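Local coordinates for putative sugar isomerase (Parabacteroides distasonis, PDB 3LMZ), which probably works as a sugar isomerase with a xylose isomerase-like TIM-barrel fold, although its substrate and reaction are not established, at residues Phe30-Asp33 and Thr34-Thr38; Gly108-Tyr112 and Glu113-Tyr117; Lys237-Phe240 and Leu241-Glu245. All blocks are in the same frame, centred on the assembly; numbering follows the deposited sequence.

Interaction 1 (Phe30-Asp33 and Thr34-Thr38); sequences FDLD and TTLKT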
ATOM      1  N   PHE A  30       0.147 -17.110 -11.501  1.00 13.43           N
ATOM      2  CA  PHE A  30      -1.246 -16.776 -11.686  1.00 14.62           C
ATOM      3  C   PHE A  30      -1.647 -16.594 -13.127  1.00 14.19           C
ATOM      4  O   PHE A  30      -0.821 -16.175 -13.956  1.00 15.82           O
ATOM      5  CB  PHE A  30      -1.616 -15.558 -10.850  1.00 14.69           C
ATOM      6  CG  PHE A  30      -1.359 -15.810  -9.385  1.00 14.29           C
ATOM      7  CD1 PHE A  30      -2.260 -16.537  -8.624  1.00 14.73           C
ATOM      8  CD2 PHE A  30      -0.140 -15.527  -8.842  1.00 16.99           C
ATOM      9  CE1 PHE A  30      -2.008 -16.875  -7.290  1.00 17.04           C
ATOM     10  CE2 PHE A  30       0.143 -15.859  -7.524  1.00 15.42           C
ATOM     11  CZ  PHE A  30      -0.799 -16.547  -6.733  1.00 14.94           C
ATOM     12  N   ASP A  31      -2.885 -16.935 -13.448  1.00 13.24           N
ATOM     13  CA  ASP A  31      -3.385 -16.755 -14.790  1.00 15.02           C
ATOM     14  C   ASP A  31      -3.673 -15.310 -15.140  1.00 15.40           C
ATOM     15  O   ASP A  31      -3.642 -14.392 -14.303  1.00 13.91           O
ATOM     16  CB  ASP A  31      -4.547 -17.692 -15.132  1.00 16.31           C
ATOM     17  CG  ASP A  31      -5.746 -17.474 -14.308  1.00 20.73           C
ATOM     18  OD1 ASP A  31      -5.928 -16.365 -13.770  1.00 18.35           O
ATOM     19  OD2 ASP A  31      -6.584 -18.415 -14.227  1.00 23.99           O
ATOM     20  N   LEU A  32      -3.960 -15.104 -16.413  1.00 15.11           N
ATOM     21  CA  LEU A  32      -4.230 -13.728 -16.874  1.00 14.23           C
ATOM     22  C   LEU A  32      -5.473 -13.121 -16.228  1.00 13.53           C
ATOM     23  O   LEU A  32      -5.457 -11.924 -15.896  1.00 13.52           O
ATOM     24  CB  LEU A  32      -4.337 -13.697 -18.397  1.00 17.07           C
ATOM     25  CG  LEU A  32      -4.569 -12.330 -19.009  1.00 15.14           C
ATOM     26  CD1 LEU A  32      -3.448 -11.408 -18.732  1.00 14.41           C
ATOM     27  CD2 LEU A  32      -4.798 -12.534 -20.527  1.00 18.69           C
ATOM     28  N   ASP A  33      -6.520 -13.920 -16.049  0.50 15.20           N
ATOM     29  CA  ASP A  33      -7.739 -13.425 -15.373  0.50 17.69           C
ATOM     30  C   ASP A  33      -7.396 -12.824 -14.011  0.50 17.70           C
ATOM     31  O   ASP A  33      -7.733 -11.672 -13.694  0.50 15.38           O
ATOM     32  CB  ASP A  33      -8.762 -14.538 -15.135  0.50 19.27           C
ATOM     33  CG  ASP A  33      -9.249 -15.194 -16.412  0.50 27.47           C
ATOM     34  OD1 ASP A  33      -9.442 -14.494 -17.422  0.50 29.12           O
ATOM     35  OD2 ASP A  33      -9.448 -16.433 -16.396  0.50 42.51           O
ATOM     36  N   THR A  34      -6.715 -13.614 -13.192  1.00 15.24           N
ATOM     37  CA  THR A  34      -6.332 -13.185 -11.838  1.00 14.34           C
ATOM     38  C   THR A  34      -5.453 -11.926 -11.919  1.00 13.54           C
ATOM     39  O   THR A  34      -5.629 -10.988 -11.140  1.00 13.97           O
ATOM     40  CB  THR A  34      -5.557 -14.311 -11.115  1.00 14.27           C
ATOM     41  OG1 THR A  34      -6.428 -15.439 -11.019  1.00 20.66           O
ATOM     42  CG2 THR A  34      -5.041 -13.880  -9.722  1.00 18.69           C
ATOM     43  N   THR A  35      -4.493 -11.917 -12.851  1.00 12.59           N
ATOM     44  CA  THR A  35      -3.595 -10.751 -13.036  1.00 12.86           C
ATOM     45  C   THR A  35      -4.396  -9.495 -13.356  1.00 13.50           C
ATOM     46  O   THR A  35      -4.236  -8.493 -12.716  1.00 13.83           O
ATOM     47  CB  THR A  35      -2.620 -11.091 -14.190  1.00 11.91           C
ATOM     48  OG1 THR A  35      -1.819 -12.221 -13.826  1.00 12.83           O
ATOM     49  CG2 THR A  35      -1.720  -9.809 -14.482  1.00 15.11           C
ATOM     50  N   LEU A  36      -5.290  -9.564 -14.346  1.00 13.75           N
ATOM     51  CA  LEU A  36      -6.044  -8.374 -14.768  1.00 11.96           C
ATOM     52  C   LEU A  36      -7.001  -7.911 -13.653  1.00 13.92           C
ATOM     53  O   LEU A  36      -7.149  -6.721 -13.444  1.00 15.05           O
ATOM     54  CB  LEU A  36      -6.792  -8.646 -16.077  1.00 12.26           C
ATOM     55  CG  LEU A  36      -5.915  -8.861 -17.300  1.00 13.01           C
ATOM     56  CD1 LEU A  36      -6.815  -9.288 -18.482  1.00 14.54           C
ATOM     57  CD2 LEU A  36      -5.084  -7.646 -17.616  1.00 13.37           C
ATOM     58  N   LYS A  37      -7.644  -8.820 -12.964  1.00 13.16           N
ATOM     59  CA  LYS A  37      -8.525  -8.455 -11.881  1.00 14.90           C
ATOM     60  C   LYS A  37      -7.750  -7.716 -10.761  1.00 15.38           C
ATOM     61  O   LYS A  37      -8.227  -6.726 -10.171  1.00 15.16           O
ATOM     62  CB  LYS A  37      -9.246  -9.703 -11.369  1.00 17.15           C
ATOM     63  CG  LYS A  37     -10.395 -10.061 -12.319  1.00 23.44           C
ATOM     64  CD  LYS A  37     -11.069 -11.428 -12.028  1.00 26.88           C
ATOM     65  CE  LYS A  37     -12.165 -11.757 -13.095  1.00 35.68           C
ATOM     66  NZ  LYS A  37     -12.574 -13.213 -13.002  1.00 42.66           N
ATOM     67  N   THR A  38      -6.528  -8.196 -10.473  1.00 13.92           N
ATOM     68  CA  THR A  38      -5.729  -7.570  -9.479  1.00 12.98           C
ATOM     69  C   THR A  38      -5.335  -6.184  -9.927  1.00 12.72           C
ATOM     70  O   THR A  38      -5.431  -5.226  -9.141  1.00 12.94           O
ATOM     71  CB  THR A  38      -4.511  -8.445  -9.108  1.00 13.45           C
ATOM     72  OG1 THR A  38      -4.948  -9.767  -8.791  1.00 15.22           O
ATOM     73  CG2 THR A  38      -3.685  -7.839  -8.012  1.00 13.68           C
TER
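This is a local N-cap contact at the start of helix 32-41, where the side chain of Asp31 holds Thr34. It covers the first turn of the first barrel helix, which follows strand 19-22. OD1 of Asp31 takes two bonds from Thr34. The backbone bond, Thr34 N to Asp31 OD1, is 2.9 Å long and nearly straight, with an N-H...O angle of 170°. Thr34 OG1 donates to the same oxygen, also at 2.9 Å, but comes from above the carboxylate plane. The Asp31 side chain is folded back for this: CG stands between the backbone N and the carbonyl carbon (chi1 63°), which turns OD1 over the start of the helix. The end of the helix, with its N-H groups, would probably stabilise the negative charge.

The carbonyl of Asp31 is gripped twice as well. Thr35 N meets Asp31 O at 3.0 Å in the carbonyl plane. Thr35 OG1 reaches Asp31 O at 2.9 Å from above that plane. The next bonds are ordinary helix bonds, from Leu36 N to Leu32 O and from Lys37 N to Asp33 O. One turn on, Thr38 OG1 donates to Thr34 O at 2.7 Å, on the opposite face from Thr38 N.

Apolar contacts flank the cap. Leu32 CG lies 3.8 Å from Leu36 CD1. The methyl CG2 of Thr34 sits 4.0 Å from Phe30 CB and lies obliquely off the Phe30 ring.

In one of its two conformers, Asp33 forms a salt bridge with Lys69 of helix 60-72. Leu32 and Leu36 pack on that helix too, through Phe66 and Cys70 respectively. Leu32 and Thr35 touch Leu47 of strand 46-49, while Thr34 and Thr38 lie against Phe240 of helix 240-256.

Interaction 2 (Gly108-Tyr112 and Glu113-Tyr117); sequences GVPNY and ELLPY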
ATOM      1  N   GLY A 108      14.014  -7.411 -23.455  1.00 15.20           N
ATOM      2  CA  GLY A 108      14.769  -8.588 -23.896  1.00 13.70           C
ATOM      3  C   GLY A 108      16.013  -8.875 -23.086  1.00 13.74           C
ATOM      4  O   GLY A 108      16.502  -8.000 -22.346  1.00 14.17           O
ATOM      5  N   VAL A 109      16.483 -10.114 -23.216  1.00 13.88           N
ATOM      6  CA  VAL A 109      17.777 -10.486 -22.716  1.00 13.90           C
ATOM      7  C   VAL A 109      18.509 -11.219 -23.834  1.00 13.95           C
ATOM      8  O   VAL A 109      18.456 -12.439 -23.907  1.00 14.37           O
ATOM      9  CB  VAL A 109      17.670 -11.320 -21.427  1.00 13.64           C
ATOM     10  CG1 VAL A 109      19.064 -11.563 -20.793  1.00 15.39           C
ATOM     11  CG2 VAL A 109      16.725 -10.611 -20.433  1.00 14.71           C
ATOM     12  N   PRO A 110      19.178 -10.478 -24.727  1.00 13.22           N
ATOM     13  CA  PRO A 110      19.919 -11.127 -25.859  1.00 12.13           C
ATOM     14  C   PRO A 110      21.340 -11.467 -25.447  1.00 13.91           C
ATOM     15  O   PRO A 110      22.008 -10.634 -24.787  1.00 15.76           O
ATOM     16  CB  PRO A 110      19.920 -10.047 -26.907  1.00 13.49           C
ATOM     17  CG  PRO A 110      19.934  -8.766 -26.131  1.00 15.24           C
ATOM     18  CD  PRO A 110      19.296  -9.017 -24.779  1.00 15.13           C
ATOM     19  N   ASN A 111      21.849 -12.597 -25.917  1.00 14.99           N
ATOM     20  CA  ASN A 111      23.265 -12.902 -25.720  1.00 15.35           C
ATOM     21  C   ASN A 111      24.080 -11.707 -26.282  1.00 15.83           C
ATOM     22  O   ASN A 111      23.709 -11.072 -27.294  1.00 13.59           O
ATOM     23  CB  ASN A 111      23.670 -14.167 -26.514  1.00 15.47           C
ATOM     24  CG  ASN A 111      23.079 -15.453 -25.954  1.00 18.68           C
ATOM     25  OD1 ASN A 111      22.205 -15.429 -25.108  1.00 19.54           O
ATOM     26  ND2 ASN A 111      23.571 -16.593 -26.441  1.00 19.97           N
ATOM     27  N   TYR A 112      25.191 -11.381 -25.643  1.00 15.22           N
ATOM     28  CA  TYR A 112      26.003 -10.217 -26.092  1.00 14.53           C
ATOM     29  C   TYR A 112      26.318 -10.264 -27.579  1.00 15.80           C
ATOM     30  O   TYR A 112      26.282  -9.257 -28.245  1.00 14.82           O
ATOM     31  CB  TYR A 112      27.372 -10.175 -25.359  1.00 17.45           C
ATOM     32  CG  TYR A 112      27.345  -9.702 -23.920  1.00 18.22           C
ATOM     33  CD1 TYR A 112      26.767  -8.518 -23.545  1.00 15.85           C
ATOM     34  CD2 TYR A 112      28.037 -10.406 -22.934  1.00 25.43           C
ATOM     35  CE1 TYR A 112      26.738  -8.114 -22.237  1.00 18.02           C
ATOM     36  CE2 TYR A 112      28.049  -9.974 -21.599  1.00 24.13           C
ATOM     37  CZ  TYR A 112      27.387  -8.822 -21.259  1.00 23.05           C
ATOM     38  OH  TYR A 112      27.341  -8.319 -19.958  1.00 25.08           O
ATOM     39  N   GLU A 113      26.664 -11.437 -28.072  1.00 15.09           N
ATOM     40  CA  GLU A 113      27.086 -11.553 -29.476  1.00 15.15           C
ATOM     41  C   GLU A 113      25.974 -11.284 -30.454  1.00 11.93           C
ATOM     42  O   GLU A 113      26.213 -11.160 -31.661  1.00 14.95           O
ATOM     43  CB  GLU A 113      27.744 -12.923 -29.754  1.00 14.43           C
ATOM     44  CG  GLU A 113      26.864 -14.141 -29.752  1.00 18.12           C
ATOM     45  CD  GLU A 113      26.561 -14.739 -28.362  1.00 22.89           C
ATOM     46  OE1 GLU A 113      27.015 -14.196 -27.302  1.00 19.90           O
ATOM     47  OE2 GLU A 113      25.855 -15.808 -28.351  1.00 26.77           O
ATOM     48  N   LEU A 114      24.746 -11.275 -29.965  1.00 11.58           N
ATOM     49  CA  LEU A 114      23.565 -10.996 -30.765  1.00 13.69           C
ATOM     50  C   LEU A 114      23.128  -9.550 -30.805  1.00 12.90           C
ATOM     51  O   LEU A 114      22.159  -9.218 -31.514  1.00 13.22           O
ATOM     52  CB  LEU A 114      22.386 -11.880 -30.346  1.00 14.40           C
ATOM     53  CG  LEU A 114      22.590 -13.384 -30.493  1.00 16.03           C
ATOM     54  CD1 LEU A 114      21.453 -14.167 -29.840  1.00 16.68           C
ATOM     55  CD2 LEU A 114      22.786 -13.762 -31.978  1.00 17.49           C
ATOM     56  N   LEU A 115      23.826  -8.660 -30.095  1.00 13.49           N
ATOM     57  CA  LEU A 115      23.493  -7.248 -30.129  1.00 15.05           C
ATOM     58  C   LEU A 115      23.508  -6.621 -31.536  1.00 14.76           C
ATOM     59  O   LEU A 115      22.613  -5.846 -31.896  1.00 15.09           O
ATOM     60  CB  LEU A 115      24.372  -6.477 -29.163  1.00 15.62           C
ATOM     61  CG  LEU A 115      23.969  -6.688 -27.679  1.00 18.45           C
ATOM     62  CD1 LEU A 115      25.062  -6.149 -26.780  1.00 18.34           C
ATOM     63  CD2 LEU A 115      22.639  -6.117 -27.323  1.00 19.55           C
ATOM     64  N   PRO A 116      24.485  -6.991 -32.388  1.00 16.38           N
ATOM     65  CA  PRO A 116      24.397  -6.487 -33.772  1.00 16.74           C
ATOM     66  C   PRO A 116      23.105  -6.895 -34.509  1.00 15.33           C
ATOM     67  O   PRO A 116      22.514  -6.137 -35.284  1.00 14.81           O
ATOM     68  CB  PRO A 116      25.629  -7.106 -34.435  1.00 15.06           C
ATOM     69  CG  PRO A 116      26.596  -7.314 -33.288  1.00 16.34           C
ATOM     70  CD  PRO A 116      25.752  -7.711 -32.102  1.00 13.99           C
ATOM     71  N   TYR A 117      22.628  -8.115 -34.254  1.00 13.50           N
ATOM     72  CA  TYR A 117      21.381  -8.547 -34.855  1.00 13.76           C
ATOM     73  C   TYR A 117      20.169  -7.799 -34.294  1.00 13.06           C
ATOM     74  O   TYR A 117      19.245  -7.434 -35.022  1.00 13.72           O
ATOM     75  CB  TYR A 117      21.240 -10.067 -34.702  1.00 14.48           C
ATOM     76  CG  TYR A 117      20.218 -10.660 -35.662  1.00 14.80           C
ATOM     77  CD1 TYR A 117      20.531 -10.820 -36.992  1.00 16.57           C
ATOM     78  CD2 TYR A 117      18.983 -11.094 -35.236  1.00 14.20           C
ATOM     79  CE1 TYR A 117      19.648 -11.353 -37.906  1.00 19.50           C
ATOM     80  CE2 TYR A 117      18.047 -11.624 -36.142  1.00 13.82           C
ATOM     81  CZ  TYR A 117      18.422 -11.791 -37.479  1.00 14.81           C
ATOM     82  OH  TYR A 117      17.522 -12.297 -38.423  1.00 17.39           O
TER
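Asn111 and Glu113 meet in the turn of a beta-alpha-beta unit of the barrel, where strand 105-110 passes into helix 115-125. Asn111 ND2 donates to Glu113 OE2 at 3.1 Å. The acceptor lies in the amide plane of Asn111. The N-H arrives on the syn side of OE2, tilted from the carboxylate plane. The two side chains run side by side and point the same way, with the amide and carboxylate planes 58° apart. Glu113 gets there by a double fold: CG stands between the backbone N and the carbonyl carbon (chi1 70°), and the chain bends again at chi2 (-83°). The carboxylate therefore doubles back to Asn111, and OE2 of Glu113 comes within 3.3 Å of Asn111 CB.

Two backbone bonds close the turn. Leu114 N reaches Asn111 O at 2.9 Å, and Leu115 N reaches Tyr112 O at 3.1 Å. Both span three residues, as in a 3-10 turn, and both donors stand above the carbonyl plane.

Leu115 touches the preceding residues with its methyls. Its CD2 lies 4.0 Å from Pro110 CG, and its CD1 approaches the edge of the Tyr112 ring, 4.4 Å from Tyr112 CD1. Pro110 and Leu115 both pack on Ile131 of strand 128-132. The Tyr112 hydroxyl is bonded to Asp146 and to the backbone N of Tyr141, and its ring stacks on His150. These partners fix the tyrosine beyond the turn.

Here the turn is the beta-to-alpha connection from strand 105-110 to helix 115-125, part of the beta-alpha-beta architecture on which a TIM barrel is built.

Interaction 3 (Lys237-Phe240 and Leu241-Glu245); sequences KDPF and LGIAE
Ile243 carries CG1 anti to its carbonyl carbon (chi1 -69°), with CD1 extended beyond it (chi2 163°), and this lays the chain back along Pro239. Ile243 CD1 rests 3.7 Å from Pro239 CG and equally close to Pro239 CB. The two side chains lie side by side and point the same way. Ile243 CG1 also passes 3.3 Å from Pro239 O.

The backbone holds the same pair. Ile243 N donates to Pro239 O at 2.8 Å, almost straight at 171°. Ala244 N follows with a bond to Phe240 O at 2.9 Å. Together they form the first turn of helix 240-256.

A water joins the loop to the helix start. It donates to Asp238 OD1 at 2.9 Å and accepts from Leu241 N at 3.0 Å. Asp238 OD1 also lies in plane at the edge of the Phe240 ring.

The second subunit packs on this turn: its Leu241 touches Phe240, and its Ala244 packs on Ala244 of this chain. Its Arg41 bonds to Asp238 O. The chemistry is thus mixed. Apolar contact and backbone bonds set the helix start, while the water lets the Asp238 carboxylate serve Leu241 N without touching it.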
ATOM      1  N   LYS A 237       4.103 -17.231  -4.343  1.00 14.94           N
ATOM      2  CA  LYS A 237       2.929 -18.098  -4.352  1.00 17.51           C
ATOM      3  C   LYS A 237       1.669 -17.455  -3.748  1.00 16.25           C
ATOM      4  O   LYS A 237       0.566 -18.002  -3.891  1.00 16.60           O
ATOM      5  CB  LYS A 237       3.227 -19.411  -3.630  1.00 20.38           C
ATOM      6  CG  LYS A 237       4.296 -20.192  -4.312  1.00 21.66           C
ATOM      7  CD  LYS A 237       4.697 -21.453  -3.514  1.00 29.26           C
ATOM      8  CE  LYS A 237       5.740 -21.166  -2.449  1.00 40.84           C
ATOM      9  NZ  LYS A 237       7.147 -21.300  -3.006  1.00 43.68           N
ATOM     10  N   ASP A 238       1.827 -16.337  -3.034  1.00 16.90           N
ATOM     11  CA  ASP A 238       0.702 -15.566  -2.448  1.00 15.03           C
ATOM     12  C   ASP A 238       1.108 -14.109  -2.228  1.00 15.52           C
ATOM     13  O   ASP A 238       1.249 -13.676  -1.103  1.00 15.10           O
ATOM     14  CB  ASP A 238       0.201 -16.239  -1.152  1.00 17.36           C
ATOM     15  CG  ASP A 238      -1.043 -15.584  -0.581  1.00 19.66           C
ATOM     16  OD1 ASP A 238      -1.690 -14.798  -1.285  1.00 18.32           O
ATOM     17  OD2 ASP A 238      -1.351 -15.848   0.615  1.00 24.71           O
ATOM     18  N   PRO A 239       1.334 -13.387  -3.340  1.00 14.23           N
ATOM     19  CA  PRO A 239       2.022 -12.093  -3.254  1.00 13.88           C
ATOM     20  C   PRO A 239       1.119 -10.849  -3.042  1.00 13.51           C
ATOM     21  O   PRO A 239       1.591  -9.692  -3.004  1.00 14.90           O
ATOM     22  CB  PRO A 239       2.681 -12.017  -4.633  1.00 13.49           C
ATOM     23  CG  PRO A 239       1.674 -12.682  -5.567  1.00 15.80           C
ATOM     24  CD  PRO A 239       1.239 -13.874  -4.750  1.00 15.05           C
ATOM     25  N   PHE A 240      -0.206 -11.096  -3.041  1.00 14.90           N
ATOM     26  CA  PHE A 240      -1.188 -10.034  -3.202  1.00 15.02           C
ATOM     27  C   PHE A 240      -1.003  -8.933  -2.133  1.00 14.27           C
ATOM     28  O   PHE A 240      -1.009  -7.706  -2.467  1.00 13.31           O
ATOM     29  CB  PHE A 240      -2.604 -10.608  -3.204  1.00 13.98           C
ATOM     30  CG  PHE A 240      -2.800 -11.567  -4.327  1.00 17.03           C
ATOM     31  CD1 PHE A 240      -3.089 -11.121  -5.600  1.00 17.76           C
ATOM     32  CD2 PHE A 240      -2.604 -12.929  -4.121  1.00 15.36           C
ATOM     33  CE1 PHE A 240      -3.198 -12.043  -6.644  1.00 18.44           C
ATOM     34  CE2 PHE A 240      -2.701 -13.846  -5.162  1.00 17.10           C
ATOM     35  CZ  PHE A 240      -3.028 -13.397  -6.415  1.00 20.86           C
ATOM     36  N   LEU A 241      -0.853  -9.335  -0.885  0.50 14.78           N
ATOM     37  CA  LEU A 241      -0.718  -8.367   0.179  0.50 12.12           C
ATOM     38  C   LEU A 241       0.512  -7.461   0.012  0.50 13.69           C
ATOM     39  O   LEU A 241       0.476  -6.263   0.269  0.50 14.33           O
ATOM     40  CB  LEU A 241      -0.716  -9.088   1.540  0.50 13.63           C
ATOM     41  CG  LEU A 241      -1.213  -8.321   2.756  0.50 12.25           C
ATOM     42  CD1 LEU A 241      -2.740  -8.186   2.799  0.50 14.94           C
ATOM     43  CD2 LEU A 241      -0.672  -9.060   3.958  0.50 11.09           C
ATOM     44  N   GLY A 242       1.613  -8.061  -0.444  1.00 12.85           N
ATOM     45  CA  GLY A 242       2.854  -7.337  -0.671  1.00 13.52           C
ATOM     46  C   GLY A 242       2.831  -6.452  -1.904  1.00 11.52           C
ATOM     47  O   GLY A 242       3.372  -5.342  -1.917  1.00 12.87           O
ATOM     48  N   ILE A 243       2.219  -6.975  -2.958  1.00 12.08           N
ATOM     49  CA  ILE A 243       1.974  -6.196  -4.187  1.00 12.67           C
ATOM     50  C   ILE A 243       1.204  -4.926  -3.817  1.00 13.44           C
ATOM     51  O   ILE A 243       1.613  -3.794  -4.121  1.00 13.14           O
ATOM     52  CB  ILE A 243       1.217  -7.001  -5.258  1.00 12.93           C
ATOM     53  CG1 ILE A 243       2.093  -8.122  -5.848  1.00 12.10           C
ATOM     54  CG2 ILE A 243       0.772  -6.035  -6.345  1.00 13.53           C
ATOM     55  CD1 ILE A 243       1.254  -9.177  -6.597  1.00 13.81           C
ATOM     56  N   ALA A 244       0.131  -5.087  -3.062  1.00 13.97           N
ATOM     57  CA  ALA A 244      -0.775  -3.928  -2.765  1.00 14.33           C
ATOM     58  C   ALA A 244      -0.147  -2.923  -1.826  1.00 12.40           C
ATOM     59  O   ALA A 244      -0.202  -1.732  -2.084  1.00 13.96           O
ATOM     60  CB  ALA A 244      -2.098  -4.462  -2.167  1.00 14.93           C
ATOM     61  N   GLU A 245       0.596  -3.414  -0.815  1.00 11.62           N
ATOM     62  CA  GLU A 245       1.318  -2.486   0.054  1.00 10.88           C
ATOM     63  C   GLU A 245       2.359  -1.713  -0.738  1.00 12.08           C
ATOM     64  O   GLU A 245       2.512  -0.505  -0.590  1.00 13.09           O
ATOM     65  CB  GLU A 245       2.041  -3.227   1.188  1.00 13.15           C
ATOM     66  CG  GLU A 245       2.828  -2.303   2.124  1.00 13.83           C
ATOM     67  CD  GLU A 245       3.539  -3.010   3.276  1.00 14.35           C
ATOM     68  OE1 GLU A 245       3.138  -4.178   3.578  1.00 15.53           O
ATOM     69  OE2 GLU A 245       4.415  -2.351   3.874  1.00 13.99           O
TER
HETATM   70  O   HOH W   1      -1.495 -12.174  -0.153  1.00 15.84           O

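Overall arrangement
The three contacts follow one another along the chain, and each includes the start of a helix in the same TIM-barrel domain. Interactions 1 and 3 are neighbours, with centres about 13 Å apart. Phe30, just before helix 32-41, meets Phe240 edge-to-face and packs on Pro239, and Thr38 also touches Phe240, so the first and last barrel helices lie against each other where the barrel closes. Both contacts touch the second subunit. Interaction 2 lies far off, its centre about 31 Å from that of interaction 1 and 34 Å from that of interaction 3. It is across the chain's centre from interaction 3, and no other subunit touches it.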